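Local coordinates for protein ribulose bisphosphate carboxylase (Hyperthermus butylicus DSM 5456, PDB 6HUN) that probably catalyses the magnesium-dependent carboxylation of ribulose 1,5-bisphosphate to two molecules of 3-phosphoglycerate, as part of an archaeal AMP degradation pathway, at residues Asp204-Ala209 and His293-Phe298. Residues are numbered along the deposited sequence; the frame is centred on the assembly and turned at random. Where two conformers were deposited one is given.
Sequences DDENFA and HGHRAF
E206 and H295 come together with their CA atoms 6.8 Å apart, where a type I beta turn, D205 to F208, just beyond strand 201-203 faces the end of strand 291-295. The turn is closed by the hydrogen bond from F208 N to D205 O and presents E206 toward the histidine. CB of E206 sits over one face of the imidazole, 3.4 Å from the ring centroid and 14° off its normal, a CH-pi contact. Glutamate suits the place: its CB covers the ring face while CG, 3.9 Å from H295 CE1, carries the carboxylate out beyond the rim. The bend at chi2 (-75°) turns that group back toward the NE2 corner, where OE2 stands above the ring plane, 3.7 Å from H295 NE2. Carboxylate and ring planes are 37° apart, and OE1 forms a salt bridge to K179. The imidazole offers a ring nitrogen to its own loop: A297 N donates to H295 ND1 (3.0 Å), which limits the ring's rotation. The small methyl of A297 fits beside E206, A297 CB lying 4.3 Å from E206 CG. N125 of the second subunit packs on both E206 and H295. Loops leaving the C-terminal ends of strands 201-203 and 291-295 thus meet at the mouth of the eight-stranded alpha/beta (TIM) barrel, the RuBisCO active site. Here a calcium ion lies about 4 Å from the H295 side chain (nearest atoms), D205 and E206 are predicted magnesium ligands and H295 a predicted proton acceptor.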
ATOM      1  N   ASP A 204     -19.298   7.680  -5.495  1.00 37.25           N
ATOM      2  CA  ASP A 204     -18.790   8.304  -4.296  1.00 33.92           C
ATOM      3  C   ASP A 204     -17.380   8.794  -4.547  1.00 37.40           C
ATOM      4  O   ASP A 204     -16.629   8.195  -5.322  1.00 33.78           O
ATOM      5  CB  ASP A 204     -18.718   7.274  -3.151  1.00 29.67           C
ATOM      6  CG  ASP A 204     -20.020   7.059  -2.452  1.00 38.08           C
ATOM      7  OD1 ASP A 204     -21.052   7.804  -2.691  1.00 39.79           O
ATOM      8  OD2 ASP A 204     -20.007   6.093  -1.653  1.00 40.10           O
ATOM      9  N   ASP A 205     -16.962   9.817  -3.824  1.00 36.49           N
ATOM     10  CA  ASP A 205     -15.546  10.122  -3.968  0.53 38.95           C
ATOM     11  C   ASP A 205     -14.716   9.185  -3.084  1.00 36.86           C
ATOM     12  O   ASP A 205     -15.245   8.459  -2.237  1.00 35.82           O
ATOM     13  CB  ASP A 205     -15.276  11.588  -3.656  0.53 42.82           C
ATOM     14  CG  ASP A 205     -14.152  12.171  -4.522  0.53 45.34           C
ATOM     15  OD1 ASP A 205     -14.129  11.936  -5.753  0.53 48.38           O
ATOM     16  OD2 ASP A 205     -13.276  12.856  -3.972  0.53 48.61           O
ATOM     17  N   GLU A 206     -13.382   9.180  -3.317  1.00 29.22           N
ATOM     18  CA  GLU A 206     -12.494   8.199  -2.692  1.00 30.98           C
ATOM     19  C   GLU A 206     -12.458   8.299  -1.175  1.00 28.60           C
ATOM     20  O   GLU A 206     -12.143   7.301  -0.504  1.00 28.71           O
ATOM     21  CB  GLU A 206     -11.072   8.343  -3.267  1.00 33.93           C
ATOM     22  CG  GLU A 206     -10.313   9.559  -2.771  1.00 40.53           C
ATOM     23  CD  GLU A 206     -10.781  10.859  -3.383  1.00 56.75           C
ATOM     24  OE1 GLU A 206     -10.472  11.923  -2.786  1.00 59.73           O
ATOM     25  OE2 GLU A 206     -11.460  10.822  -4.448  1.00 61.31           O
ATOM     26  N   ASN A 207     -12.776   9.435  -0.602  1.00 26.66           N
ATOM     27  CA  ASN A 207     -12.653   9.538   0.847  1.00 38.87           C
ATOM     28  C   ASN A 207     -14.008   9.493   1.515  1.00 35.81           C
ATOM     29  O   ASN A 207     -14.126   9.743   2.713  1.00 36.23           O
ATOM     30  CB  ASN A 207     -11.819  10.776   1.262  1.00 43.37           C
ATOM     31  CG  ASN A 207     -12.471  12.080   0.924  1.00 47.69           C
ATOM     32  OD1 ASN A 207     -13.445  12.109   0.198  1.00 56.09           O
ATOM     33  ND2 ASN A 207     -11.961  13.177   1.485  1.00 51.11           N
ATOM     34  N   PHE A 208     -15.048   9.146   0.759  1.00 33.14           N
ATOM     35  CA  PHE A 208     -16.355   8.911   1.364  1.00 35.17           C
ATOM     36  C   PHE A 208     -16.333   7.495   1.909  1.00 42.22           C
ATOM     37  O   PHE A 208     -15.843   6.583   1.234  1.00 48.31           O
ATOM     38  CB  PHE A 208     -17.450   9.072   0.335  1.00 35.47           C
ATOM     39  CG  PHE A 208     -18.705   9.664   0.878  1.00 41.89           C
ATOM     40  CD1 PHE A 208     -18.887   9.814   2.255  1.00 49.23           C
ATOM     41  CD2 PHE A 208     -19.730  10.037   0.025  1.00 47.39           C
ATOM     42  CE1 PHE A 208     -20.052  10.338   2.790  1.00 50.12           C
ATOM     43  CE2 PHE A 208     -20.901  10.561   0.546  1.00 48.94           C
ATOM     44  CZ  PHE A 208     -21.063  10.708   1.946  1.00 48.09           C
ATOM     45  N   ALA A 209     -16.751   7.324   3.166  1.00 38.67           N
ATOM     46  CA  ALA A 209     -16.776   5.994   3.763  1.00 38.25           C
ATOM     47  C   ALA A 209     -18.042   5.913   4.607  1.00 41.94           C
ATOM     48  O   ALA A 209     -19.153   5.882   4.055  1.00 40.20           O
ATOM     49  CB  ALA A 209     -15.516   5.722   4.609  1.00 39.25           C
ATOM     50  N   HIS A 293     -15.516  -1.342  -8.726  1.00 22.20           N
ATOM     51  CA  HIS A 293     -14.759  -0.205  -9.213  1.00 21.48           C
ATOM     52  C   HIS A 293     -13.524  -0.054  -8.318  1.00 23.53           C
ATOM     53  O   HIS A 293     -13.655   0.238  -7.125  1.00 25.28           O
ATOM     54  CB  HIS A 293     -15.614   1.050  -9.162  1.00 26.72           C
ATOM     55  CG  HIS A 293     -14.944   2.257  -9.748  1.00 28.29           C
ATOM     56  ND1 HIS A 293     -15.353   2.825 -10.936  1.00 29.67           N
ATOM     57  CD2 HIS A 293     -13.903   3.001  -9.310  1.00 30.80           C
ATOM     58  CE1 HIS A 293     -14.606   3.888 -11.187  1.00 34.29           C
ATOM     59  NE2 HIS A 293     -13.695   4.000 -10.234  1.00 30.60           N
ATOM     60  N   GLY A 294     -12.328  -0.222  -8.884  1.00 21.64           N
ATOM     61  CA  GLY A 294     -11.126  -0.002  -8.079  1.00 21.50           C
ATOM     62  C   GLY A 294     -10.595   1.426  -8.143  1.00 24.52           C
ATOM     63  O   GLY A 294     -10.322   1.955  -9.243  1.00 26.93           O
ATOM     64  N   HIS A 295     -10.523   2.119  -6.999  1.00 21.52           N
ATOM     65  CA  HIS A 295     -10.033   3.488  -6.984  1.00 19.45           C
ATOM     66  C   HIS A 295      -8.554   3.408  -6.620  1.00 16.98           C
ATOM     67  O   HIS A 295      -8.203   2.765  -5.653  1.00 19.25           O
ATOM     68  CB  HIS A 295     -10.791   4.325  -5.951  1.00 22.39           C
ATOM     69  CG  HIS A 295     -10.542   5.780  -6.101  1.00 25.28           C
ATOM     70  ND1 HIS A 295      -9.332   6.353  -5.751  1.00 24.50           N
ATOM     71  CD2 HIS A 295     -11.272   6.761  -6.708  1.00 28.61           C
ATOM     72  CE1 HIS A 295      -9.360   7.644  -6.063  1.00 28.22           C
ATOM     73  NE2 HIS A 295     -10.529   7.921  -6.633  1.00 28.98           N
ATOM     74  N   ARG A 296      -7.696   4.109  -7.347  1.00 16.34           N
ATOM     75  CA  ARG A 296      -6.257   3.924  -7.098  1.00 17.34           C
ATOM     76  C   ARG A 296      -5.624   4.971  -6.177  1.00 18.14           C
ATOM     77  O   ARG A 296      -4.404   5.119  -6.204  1.00 16.27           O
ATOM     78  CB  ARG A 296      -5.515   3.914  -8.440  1.00 17.80           C
ATOM     79  CG  ARG A 296      -5.883   5.184  -9.265  1.00 19.55           C
ATOM     80  CD  ARG A 296      -5.036   5.282 -10.617  1.00 19.73           C
ATOM     81  NE  ARG A 296      -5.173   6.608 -11.210  1.00 21.33           N
ATOM     82  CZ  ARG A 296      -4.348   7.126 -12.115  1.00 29.59           C
ATOM     83  NH1 ARG A 296      -3.318   6.404 -12.575  1.00 28.72           N
ATOM     84  NH2 ARG A 296      -4.542   8.367 -12.545  1.00 27.32           N
ATOM     85  N   ALA A 297      -6.402   5.665  -5.330  1.00 17.87           N
ATOM     86  CA  ALA A 297      -5.804   6.651  -4.429  1.00 22.14           C
ATOM     87  C   ALA A 297      -4.623   6.054  -3.676  1.00 16.09           C
ATOM     88  O   ALA A 297      -4.705   4.902  -3.242  1.00 17.77           O
ATOM     89  CB  ALA A 297      -6.887   7.130  -3.442  1.00 21.35           C
ATOM     90  N   PHE A 298      -3.523   6.827  -3.620  1.00 14.34           N
ATOM     91  CA  PHE A 298      -2.223   6.614  -2.989  1.00 14.41           C
ATOM     92  C   PHE A 298      -1.196   6.209  -4.040  1.00 19.52           C
ATOM     93  O   PHE A 298       0.022   6.338  -3.832  1.00 16.85           O
ATOM     94  CB  PHE A 298      -2.238   5.528  -1.877  1.00 15.13           C
ATOM     95  CG  PHE A 298      -0.890   5.350  -1.217  1.00 16.03           C
ATOM     96  CD1 PHE A 298      -0.311   6.427  -0.526  1.00 16.78           C
ATOM     97  CD2 PHE A 298      -0.185   4.124  -1.360  1.00 16.86           C
ATOM     98  CE1 PHE A 298       0.945   6.259   0.134  1.00 18.41           C
ATOM     99  CE2 PHE A 298       1.081   3.938  -0.627  1.00 24.43           C
ATOM    100  CZ  PHE A 298       1.619   5.020   0.061  1.00 17.71           C
TER